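Local structure of DNA-binding protein Sso10a-2 (Sulfolobus solfataricus, 4HW0) at residues R8-I17 and A34-L45; L45-N55 and Y65-L74. The protein probably binds DNA through a winged-helix domain and helps to compact and organise chromatin in Sulfolobus solfataricus. One frame throughout, in Å; residues are numbered along the deposited sequence.

Contact 1: R8-I17 and A34-L45; sequences RGTMEIMFDI and AGINYVVAQKYL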
loop_
_atom_site.group_PDB
_atom_site.type_symbol
_atom_site.label_atom_id
_atom_site.label_comp_id
_atom_site.label_asym_id
_atom_site.label_seq_id
_atom_site.Cartn_x
_atom_site.Cartn_y
_atom_site.Cartn_z
ATOM N N ARG A 8 4.668 -5.443 -13.432
ATOM C CA ARG A 8 3.258 -5.324 -13.052
ATOM C C ARG A 8 2.823 -6.608 -12.478
ATOM O O ARG A 8 3.241 -7.645 -12.923
ATOM C CB ARG A 8 2.407 -5.034 -14.281
ATOM C CG ARG A 8 2.522 -3.620 -14.782
ATOM C CD ARG A 8 1.768 -3.423 -16.092
ATOM N NE ARG A 8 2.327 -4.232 -17.151
ATOM C CZ ARG A 8 1.781 -4.382 -18.353
ATOM N NH1 ARG A 8 0.640 -3.790 -18.663
ATOM N NH2 ARG A 8 2.357 -5.180 -19.237
ATOM N N GLY A 9 1.976 -6.521 -11.479
ATOM C CA GLY A 9 1.304 -7.695 -10.968
ATOM C C GLY A 9 0.045 -7.983 -11.753
ATOM O O GLY A 9 -0.244 -7.362 -12.772
ATOM N N THR A 10 -0.645 -9.006 -11.293
ATOM C CA THR A 10 -1.798 -9.519 -11.944
ATOM C C THR A 10 -2.913 -8.497 -12.053
ATOM O O THR A 10 -3.548 -8.424 -13.101
ATOM C CB THR A 10 -2.322 -10.773 -11.170
ATOM O OG1 THR A 10 -1.382 -11.859 -11.379
ATOM C CG2 THR A 10 -3.622 -11.228 -11.733
HETATM N N MSE A 11 -3.128 -7.702 -10.986
HETATM C CA MSE A 11 -4.247 -6.779 -10.905
HETATM C C MSE A 11 -4.024 -5.742 -11.990
HETATM O O MSE A 11 -4.898 -5.398 -12.802
HETATM C CB MSE A 11 -4.475 -6.132 -9.508
HETATM C CG MSE A 11 -5.272 -7.114 -8.660
HETATM SE SE MSE A 11 -5.600 -6.215 -6.928
HETATM C CE MSE A 11 -6.328 -7.808 -5.940
ATOM N N GLU A 12 -2.839 -5.234 -12.032
ATOM C CA GLU A 12 -2.530 -4.229 -12.983
ATOM C C GLU A 12 -2.557 -4.667 -14.437
ATOM O O GLU A 12 -2.910 -3.898 -15.311
ATOM C CB GLU A 12 -1.210 -3.631 -12.626
ATOM C CG GLU A 12 -0.877 -2.447 -13.484
ATOM C CD GLU A 12 0.290 -1.659 -12.885
ATOM O OE1 GLU A 12 0.873 -2.065 -11.814
ATOM O OE2 GLU A 12 0.581 -0.656 -13.539
ATOM N N ILE A 13 -2.131 -5.889 -14.723
ATOM C CA ILE A 13 -2.262 -6.367 -16.084
ATOM C C ILE A 13 -3.714 -6.423 -16.456
ATOM O O ILE A 13 -4.112 -6.101 -17.529
ATOM C CB ILE A 13 -1.542 -7.750 -16.236
ATOM C CG1 ILE A 13 -0.041 -7.522 -16.221
ATOM C CG2 ILE A 13 -1.863 -8.414 -17.570
ATOM C CD1 ILE A 13 0.770 -8.783 -15.970
HETATM N N MSE A 14 -4.533 -6.952 -15.537
HETATM C CA MSE A 14 -5.955 -7.021 -15.813
HETATM C C MSE A 14 -6.534 -5.673 -16.113
HETATM O O MSE A 14 -7.367 -5.515 -16.994
HETATM C CB MSE A 14 -6.676 -7.672 -14.617
HETATM C CG MSE A 14 -6.373 -9.110 -14.444
HETATM SE SE MSE A 14 -7.486 -9.871 -12.979
HETATM C CE MSE A 14 -7.655 -11.664 -13.648
ATOM N N PHE A 15 -6.143 -4.667 -15.353
ATOM C CA PHE A 15 -6.588 -3.304 -15.594
ATOM C C PHE A 15 -6.195 -2.868 -16.981
ATOM O O PHE A 15 -7.008 -2.282 -17.704
ATOM C CB PHE A 15 -6.042 -2.326 -14.545
ATOM C CG PHE A 15 -6.295 -0.877 -14.850
ATOM C CD1 PHE A 15 -7.545 -0.350 -14.725
ATOM C CD2 PHE A 15 -5.288 -0.049 -15.251
ATOM C CE1 PHE A 15 -7.824 0.997 -15.026
ATOM C CE2 PHE A 15 -5.517 1.307 -15.465
ATOM C CZ PHE A 15 -6.813 1.828 -15.383
ATOM N N ASP A 16 -4.943 -3.134 -17.335
ATOM C CA ASP A 16 -4.454 -2.739 -18.673
ATOM C C ASP A 16 -5.161 -3.458 -19.822
ATOM O O ASP A 16 -5.424 -2.890 -20.835
ATOM C CB ASP A 16 -2.947 -2.911 -18.753
ATOM C CG ASP A 16 -2.193 -1.812 -17.965
ATOM O OD1 ASP A 16 -2.715 -0.676 -17.909
ATOM O OD2 ASP A 16 -1.119 -2.097 -17.401
ATOM N N ILE A 17 -5.576 -4.697 -19.598
ATOM C CA ILE A 17 -6.482 -5.320 -20.557
ATOM C C ILE A 17 -7.867 -4.674 -20.621
ATOM O O ILE A 17 -8.398 -4.351 -21.698
ATOM C CB ILE A 17 -6.627 -6.819 -20.251
ATOM C CG1 ILE A 17 -5.287 -7.494 -20.441
ATOM C CG2 ILE A 17 -7.661 -7.472 -21.144
ATOM C CD1 ILE A 17 -5.143 -8.890 -19.909
ATOM N N ALA A 34 -2.436 -3.557 -23.863
ATOM C CA ALA A 34 -1.922 -3.854 -22.565
ATOM C C ALA A 34 -0.426 -4.097 -22.490
ATOM O O ALA A 34 0.139 -4.151 -21.382
ATOM C CB ALA A 34 -2.702 -4.989 -21.920
ATOM N N GLY A 35 0.259 -4.138 -23.638
ATOM C CA GLY A 35 1.695 -4.316 -23.640
ATOM C C GLY A 35 2.109 -5.653 -23.045
ATOM O O GLY A 35 3.017 -5.709 -22.249
ATOM N N ILE A 36 1.456 -6.709 -23.494
ATOM C CA ILE A 36 1.747 -8.082 -23.082
ATOM C C ILE A 36 1.782 -9.026 -24.274
ATOM O O ILE A 36 1.087 -8.782 -25.277
ATOM C CB ILE A 36 0.663 -8.626 -22.103
ATOM C CG1 ILE A 36 -0.731 -8.655 -22.732
ATOM C CG2 ILE A 36 0.658 -7.833 -20.822
ATOM C CD1 ILE A 36 -1.849 -9.010 -21.776
ATOM N N ASN A 37 2.575 -10.100 -24.165
ATOM C CA ASN A 37 2.707 -11.012 -25.251
ATOM C C ASN A 37 1.507 -11.950 -25.350
ATOM O O ASN A 37 0.640 -11.959 -24.494
ATOM C CB ASN A 37 4.062 -11.739 -25.203
ATOM C CG ASN A 37 4.155 -12.721 -24.084
ATOM O OD1 ASN A 37 3.246 -13.537 -23.884
ATOM N ND2 ASN A 37 5.280 -12.697 -23.370
ATOM N N TYR A 38 1.456 -12.703 -26.414
ATOM C CA TYR A 38 0.315 -13.551 -26.712
ATOM C C TYR A 38 0.055 -14.623 -25.630
ATOM O O TYR A 38 -1.106 -14.908 -25.304
ATOM C CB TYR A 38 0.498 -14.200 -28.078
ATOM C CG TYR A 38 -0.625 -15.109 -28.472
ATOM C CD1 TYR A 38 -1.753 -14.612 -29.083
ATOM C CD2 TYR A 38 -0.558 -16.468 -28.214
ATOM C CE1 TYR A 38 -2.806 -15.449 -29.430
ATOM C CE2 TYR A 38 -1.590 -17.318 -28.554
ATOM C CZ TYR A 38 -2.716 -16.807 -29.162
ATOM O OH TYR A 38 -3.758 -17.661 -29.455
ATOM N N VAL A 39 1.136 -15.167 -25.063
ATOM C CA VAL A 39 1.052 -16.193 -24.027
ATOM C C VAL A 39 0.454 -15.614 -22.766
ATOM O O VAL A 39 -0.526 -16.172 -22.206
ATOM C CB VAL A 39 2.457 -16.801 -23.764
ATOM C CG1 VAL A 39 2.404 -17.834 -22.650
ATOM C CG2 VAL A 39 2.978 -17.425 -25.046
ATOM N N VAL A 40 0.952 -14.466 -22.341
ATOM C CA VAL A 40 0.368 -13.762 -21.175
ATOM C C VAL A 40 -1.061 -13.361 -21.456
ATOM O O VAL A 40 -1.919 -13.509 -20.630
ATOM C CB VAL A 40 1.228 -12.541 -20.804
ATOM C CG1 VAL A 40 0.611 -11.746 -19.681
ATOM C CG2 VAL A 40 2.658 -12.960 -20.442
ATOM N N ALA A 41 -1.324 -12.819 -22.654
ATOM C CA ALA A 41 -2.666 -12.367 -22.985
ATOM C C ALA A 41 -3.646 -13.527 -22.899
ATOM O O ALA A 41 -4.719 -13.406 -22.309
ATOM C CB ALA A 41 -2.724 -11.758 -24.362
ATOM N N GLN A 42 -3.269 -14.677 -23.462
ATOM C CA GLN A 42 -4.165 -15.851 -23.457
ATOM C C GLN A 42 -4.541 -16.258 -22.021
ATOM O O GLN A 42 -5.739 -16.542 -21.684
ATOM C CB GLN A 42 -3.429 -17.012 -24.157
ATOM C CG GLN A 42 -4.278 -17.818 -25.014
ATOM C CD GLN A 42 -4.978 -16.914 -25.983
ATOM O OE1 GLN A 42 -6.178 -17.051 -26.219
ATOM N NE2 GLN A 42 -4.246 -15.930 -26.507
ATOM N N LYS A 43 -3.529 -16.293 -21.157
ATOM C CA LYS A 43 -3.808 -16.661 -19.761
ATOM C C LYS A 43 -4.795 -15.688 -19.057
ATOM O O LYS A 43 -5.779 -16.084 -18.384
ATOM C CB LYS A 43 -2.500 -16.678 -19.013
ATOM C CG LYS A 43 -2.714 -17.002 -17.553
ATOM C CD LYS A 43 -1.526 -16.722 -16.679
ATOM C CE LYS A 43 -1.765 -17.233 -15.260
ATOM N NZ LYS A 43 -0.468 -17.266 -14.539
ATOM N N TYR A 44 -4.479 -14.399 -19.120
ATOM C CA TYR A 44 -5.333 -13.398 -18.483
ATOM C C TYR A 44 -6.687 -13.247 -19.080
ATOM O O TYR A 44 -7.662 -13.068 -18.340
ATOM C CB TYR A 44 -4.655 -12.024 -18.520
ATOM C CG TYR A 44 -3.599 -11.944 -17.472
ATOM C CD1 TYR A 44 -2.329 -12.470 -17.668
ATOM C CD2 TYR A 44 -3.872 -11.317 -16.289
ATOM C CE1 TYR A 44 -1.365 -12.386 -16.709
ATOM C CE2 TYR A 44 -2.912 -11.200 -15.322
ATOM C CZ TYR A 44 -1.660 -11.731 -15.535
ATOM O OH TYR A 44 -0.748 -11.632 -14.524
ATOM N N LEU A 45 -6.789 -13.295 -20.400
ATOM C CA LEU A 45 -8.099 -13.245 -21.027
ATOM C C LEU A 45 -8.964 -14.374 -20.494
ATOM O O LEU A 45 -10.131 -14.165 -20.265
ATOM C CB LEU A 45 -8.006 -13.315 -22.507
ATOM C CG LEU A 45 -7.441 -12.031 -23.144
ATOM C CD1 LEU A 45 -7.042 -12.309 -24.569
ATOM C CD2 LEU A 45 -8.447 -10.909 -23.079
#
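In the three-helix core of the winged-helix domain, Tyr44 of helix 38-50 enters helix 10-18 as a knob into the hole formed by Thr10, Ile13, Met14 and Ile17. Ile13 sets CG2 over the centre of one ring face, 3.7 Å from the Tyr44 centroid, as a CH-pi contact. The selenomethionine Met14 comes at the ring edge, with CG 3.8 Å from Tyr44 CD2, while Ile17 CD1 touches Tyr44 CB at 3.5 Å. A chi1 of -78°, with CG anti to the carbonyl carbon, sends the ring across so that Tyr44 OH hydrogen-bonds Thr10 OG1 at 3.2 Å. Segments 10-17 and 38-45 cross at -91°, their axes 10.7 Å apart at closest approach. Residues 35-37 connect helix 27-34 to helix 38-50, the turn of the helix-turn-helix. An alanine in place of Tyr44 is likely to open a gap under Ile13 CG2 and deprive Thr10 OG1 of its hydroxyl partner. At the end of helix 27-34, Arg8 NH1 donates in the guanidinium plane to Ala34 O (2.8 Å, 160° at the hydrogen). The same NH1 forms a salt bridge with Asp16 OD2 at 2.7 Å, and Arg19 is a second partner of that carboxylate. Ala34 CB rests on Asp16 CB at 3.8 Å.

Contact 2: L45-N55 and Y65-L74; sequences LDQLVKVGALN and YEITEKGKLL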
loop_
_atom_site.group_PDB
_atom_site.type_symbol
_atom_site.label_atom_id
_atom_site.label_comp_id
_atom_site.label_asym_id
_atom_site.label_seq_id
_atom_site.Cartn_x
_atom_site.Cartn_y
_atom_site.Cartn_z
ATOM N N LEU A 45 -6.789 -13.295 -20.400
ATOM C CA LEU A 45 -8.099 -13.245 -21.027
ATOM C C LEU A 45 -8.964 -14.374 -20.494
ATOM O O LEU A 45 -10.131 -14.165 -20.265
ATOM C CB LEU A 45 -8.006 -13.315 -22.507
ATOM C CG LEU A 45 -7.441 -12.031 -23.144
ATOM C CD1 LEU A 45 -7.042 -12.309 -24.569
ATOM C CD2 LEU A 45 -8.447 -10.909 -23.079
ATOM N N ASP A 46 -8.392 -15.562 -20.416
ATOM C CA ASP A 46 -9.158 -16.694 -19.953
ATOM C C ASP A 46 -9.655 -16.547 -18.507
ATOM O O ASP A 46 -10.815 -16.809 -18.213
ATOM C CB ASP A 46 -8.405 -17.988 -20.087
ATOM C CG ASP A 46 -9.361 -19.187 -19.739
ATOM O OD1 ASP A 46 -10.436 -19.359 -20.418
ATOM O OD2 ASP A 46 -9.113 -19.843 -18.729
ATOM N N GLN A 47 -8.789 -16.037 -17.655
ATOM C CA GLN A 47 -9.140 -15.662 -16.313
ATOM C C GLN A 47 -10.270 -14.629 -16.228
ATOM O O GLN A 47 -11.227 -14.805 -15.464
ATOM C CB GLN A 47 -7.949 -15.219 -15.529
ATOM C CG GLN A 47 -6.946 -16.365 -15.282
ATOM C CD GLN A 47 -5.933 -15.964 -14.261
ATOM O OE1 GLN A 47 -5.679 -14.748 -14.078
ATOM N NE2 GLN A 47 -5.235 -16.940 -13.681
ATOM N N LEU A 48 -10.196 -13.605 -17.046
ATOM C CA LEU A 48 -11.223 -12.547 -17.071
ATOM C C LEU A 48 -12.551 -13.060 -17.558
ATOM O O LEU A 48 -13.614 -12.635 -17.068
ATOM C CB LEU A 48 -10.715 -11.385 -17.969
ATOM C CG LEU A 48 -9.626 -10.582 -17.299
ATOM C CD1 LEU A 48 -8.951 -9.575 -18.216
ATOM C CD2 LEU A 48 -10.122 -9.846 -16.045
ATOM N N VAL A 49 -12.539 -13.964 -18.535
ATOM C CA VAL A 49 -13.814 -14.649 -18.952
ATOM C C VAL A 49 -14.336 -15.487 -17.817
ATOM O O VAL A 49 -15.551 -15.412 -17.459
ATOM C CB VAL A 49 -13.608 -15.501 -20.230
ATOM C CG1 VAL A 49 -14.842 -16.311 -20.541
ATOM C CG2 VAL A 49 -13.194 -14.614 -21.441
ATOM N N LYS A 50 -13.445 -16.206 -17.155
ATOM C CA LYS A 50 -13.878 -17.075 -16.041
ATOM C C LYS A 50 -14.493 -16.314 -14.922
ATOM O O LYS A 50 -15.486 -16.789 -14.326
ATOM C CB LYS A 50 -12.713 -17.838 -15.472
ATOM C CG LYS A 50 -12.127 -18.912 -16.362
ATOM C CD LYS A 50 -13.124 -19.980 -16.668
ATOM C CE LYS A 50 -12.369 -21.245 -17.068
ATOM N NZ LYS A 50 -12.047 -21.268 -18.525
ATOM N N VAL A 51 -13.939 -15.178 -14.544
ATOM C CA VAL A 51 -14.539 -14.424 -13.435
ATOM C C VAL A 51 -15.677 -13.479 -13.895
ATOM O O VAL A 51 -16.110 -12.672 -13.134
ATOM C CB VAL A 51 -13.500 -13.632 -12.654
ATOM C CG1 VAL A 51 -12.447 -14.560 -12.131
ATOM C CG2 VAL A 51 -12.829 -12.527 -13.539
ATOM N N GLY A 52 -16.063 -13.530 -15.165
ATOM C CA GLY A 52 -17.234 -12.799 -15.649
ATOM C C GLY A 52 -16.966 -11.322 -15.985
ATOM O O GLY A 52 -17.909 -10.539 -16.114
ATOM N N ALA A 53 -15.713 -10.979 -16.172
ATOM C CA ALA A 53 -15.321 -9.578 -16.523
ATOM C C ALA A 53 -15.379 -9.318 -18.020
ATOM O O ALA A 53 -15.612 -8.205 -18.456
ATOM C CB ALA A 53 -13.946 -9.276 -15.992
ATOM N N LEU A 54 -15.208 -10.382 -18.795
ATOM C CA LEU A 54 -15.325 -10.359 -20.252
ATOM C C LEU A 54 -16.226 -11.518 -20.731
ATOM O O LEU A 54 -16.178 -12.579 -20.178
ATOM C CB LEU A 54 -13.930 -10.546 -20.901
ATOM C CG LEU A 54 -12.866 -9.511 -20.660
ATOM C CD1 LEU A 54 -11.557 -9.927 -21.311
ATOM C CD2 LEU A 54 -13.366 -8.142 -21.180
ATOM N N ASN A 55 -17.018 -11.266 -21.763
ATOM C CA ASN A 55 -17.645 -12.305 -22.591
ATOM C C ASN A 55 -16.817 -12.542 -23.855
ATOM O O ASN A 55 -16.167 -11.626 -24.346
ATOM C CB ASN A 55 -19.036 -11.920 -23.034
ATOM C CG ASN A 55 -20.011 -11.835 -21.875
ATOM O OD1 ASN A 55 -19.909 -12.582 -20.903
ATOM N ND2 ASN A 55 -20.900 -10.864 -21.939
ATOM N N TYR A 65 -13.627 -10.088 -27.441
ATOM C CA TYR A 65 -14.004 -10.031 -26.039
ATOM C C TYR A 65 -14.779 -8.757 -25.761
ATOM O O TYR A 65 -14.545 -7.685 -26.390
ATOM C CB TYR A 65 -12.766 -10.110 -25.172
ATOM C CG TYR A 65 -11.962 -11.356 -25.342
ATOM C CD1 TYR A 65 -10.988 -11.443 -26.342
ATOM C CD2 TYR A 65 -12.100 -12.416 -24.471
ATOM C CE1 TYR A 65 -10.237 -12.585 -26.489
ATOM C CE2 TYR A 65 -11.336 -13.561 -24.613
ATOM C CZ TYR A 65 -10.440 -13.650 -25.632
ATOM O OH TYR A 65 -9.686 -14.815 -25.771
ATOM N N GLU A 66 -15.775 -8.870 -24.922
ATOM C CA GLU A 66 -16.579 -7.709 -24.587
ATOM C C GLU A 66 -16.633 -7.536 -23.126
ATOM O O GLU A 66 -16.951 -8.488 -22.423
ATOM C CB GLU A 66 -18.025 -7.861 -24.992
ATOM C CG GLU A 66 -18.215 -7.902 -26.445
ATOM C CD GLU A 66 -19.703 -8.185 -26.778
ATOM O OE1 GLU A 66 -20.588 -7.967 -25.865
ATOM O OE2 GLU A 66 -19.953 -8.608 -27.947
ATOM N N ILE A 67 -16.428 -6.325 -22.656
ATOM C CA ILE A 67 -16.414 -6.092 -21.220
ATOM C C ILE A 67 -17.844 -6.147 -20.754
ATOM O O ILE A 67 -18.744 -5.691 -21.464
ATOM C CB ILE A 67 -15.756 -4.770 -20.832
ATOM C CG1 ILE A 67 -15.402 -4.736 -19.322
ATOM C CG2 ILE A 67 -16.564 -3.560 -21.285
ATOM C CD1 ILE A 67 -14.443 -3.574 -18.977
ATOM N N THR A 68 -18.026 -6.716 -19.574
ATOM C CA THR A 68 -19.334 -6.816 -18.960
ATOM C C THR A 68 -19.479 -5.731 -17.900
ATOM O O THR A 68 -18.528 -5.029 -17.540
ATOM C CB THR A 68 -19.498 -8.146 -18.268
ATOM O OG1 THR A 68 -18.604 -8.233 -17.164
ATOM C CG2 THR A 68 -19.184 -9.304 -19.233
ATOM N N GLU A 69 -20.691 -5.605 -17.384
ATOM C CA GLU A 69 -20.915 -4.678 -16.295
ATOM C C GLU A 69 -20.000 -5.006 -15.123
ATOM O O GLU A 69 -19.385 -4.127 -14.510
ATOM C CB GLU A 69 -22.401 -4.730 -15.943
ATOM C CG GLU A 69 -22.777 -4.144 -14.621
ATOM C CD GLU A 69 -23.050 -2.664 -14.695
ATOM O OE1 GLU A 69 -22.394 -1.971 -15.521
ATOM O OE2 GLU A 69 -23.937 -2.199 -13.935
ATOM N N LYS A 70 -19.870 -6.292 -14.806
ATOM C CA LYS A 70 -18.973 -6.704 -13.711
ATOM C C LYS A 70 -17.512 -6.328 -14.003
ATOM O O LYS A 70 -16.772 -5.884 -13.160
ATOM C CB LYS A 70 -19.110 -8.203 -13.482
ATOM C CG LYS A 70 -18.306 -8.708 -12.319
ATOM C CD LYS A 70 -18.522 -10.223 -12.062
ATOM C CE LYS A 70 -17.645 -10.600 -10.917
ATOM N NZ LYS A 70 -17.516 -12.077 -10.821
ATOM N N GLY A 71 -17.146 -6.492 -15.249
ATOM C CA GLY A 71 -15.790 -6.094 -15.771
ATOM C C GLY A 71 -15.506 -4.622 -15.677
ATOM O O GLY A 71 -14.407 -4.216 -15.366
ATOM N N LYS A 72 -16.512 -3.789 -15.918
ATOM C CA LYS A 72 -16.351 -2.356 -15.774
ATOM C C LYS A 72 -16.072 -2.001 -14.321
ATOM O O LYS A 72 -15.293 -1.121 -14.038
ATOM C CB LYS A 72 -17.621 -1.591 -16.252
ATOM C CG LYS A 72 -17.785 -1.633 -17.738
ATOM C CD LYS A 72 -19.142 -1.132 -18.161
ATOM C CE LYS A 72 -19.339 -1.364 -19.637
ATOM N NZ LYS A 72 -20.710 -0.910 -19.988
ATOM N N LEU A 73 -16.765 -2.661 -13.409
ATOM C CA LEU A 73 -16.565 -2.473 -11.990
ATOM C C LEU A 73 -15.226 -2.958 -11.552
ATOM O O LEU A 73 -14.549 -2.292 -10.781
ATOM C CB LEU A 73 -17.590 -3.208 -11.189
ATOM C CG LEU A 73 -18.927 -2.481 -11.236
ATOM C CD1 LEU A 73 -20.197 -3.325 -11.134
ATOM C CD2 LEU A 73 -18.968 -1.403 -10.168
ATOM N N LEU A 74 -14.786 -4.078 -12.101
ATOM C CA LEU A 74 -13.440 -4.557 -11.811
ATOM C C LEU A 74 -12.382 -3.556 -12.262
ATOM O O LEU A 74 -11.456 -3.249 -11.527
ATOM C CB LEU A 74 -13.239 -5.920 -12.453
ATOM C CG LEU A 74 -11.876 -6.576 -12.251
ATOM C CD1 LEU A 74 -11.541 -6.792 -10.791
ATOM C CD2 LEU A 74 -11.799 -7.880 -13.068
#
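Tyr65 lays its ring against helix 38-50: Leu45 CD2 stands over the centre of one face, 4.0 Å from the Tyr65 centroid and almost on the ring normal, a CH-pi contact. Val49 CG2 meets the ring at its edge, 3.8 Å from Tyr65 CE2. With CG anti to the carbonyl carbon (chi1 -60°), the ring is directed at the helix. Asn55 bonds through its backbone, as Asn55 N to Glu66 O (2.9 Å) and Glu66 N to Asn55 O (2.8 Å) make an antiparallel hydrogen-bonded pair, both donors in the carbonyl planes. Its amide lies across Thr68, with ND2 3.6 Å from Thr68 CG2. Ala53 O takes Thr68 N at 3.0 Å from above the carbonyl plane, 42° out of it, and also meets Gly71 CA so closely that a CB there would clash. Ala53 CB packs on Leu74 CD2 at 3.9 Å. Thr68 OG1, between backbone N and carbonyl carbon, donates to Gly52 O (2.6 Å) and accepts from Gly71 N as the N-cap. A Schellman motif at Gly52 ends the helix before strand 54-59, and the capped helix 69-98 follows strand 62-67: helix, two-stranded wing, then helix, as in a winged-helix domain, the last helix extending into an antiparallel coiled coil.

Both contacts are partly buried and use helix 38-50, contact 1 at its N-terminal half and contact 2 at its C-terminal half, with Leu45 in both. The centre of contact 1 lies about 7 Å from that of the chain, and the centre of contact 2 about 12 Å from it. Contact 1 joins helices, so side-chain packing dominates, with an arginine-to-carbonyl bond at its edge by Ala34; contact 2 joins helix, wing and long helix, so backbone pairing and capping bonds carry more of it. They meet where Met14 and Ile17 pack on Leu48. The second subunit reaches both, touching Met14 of contact 1 and Val51, Lys70 and Leu74 of contact 2.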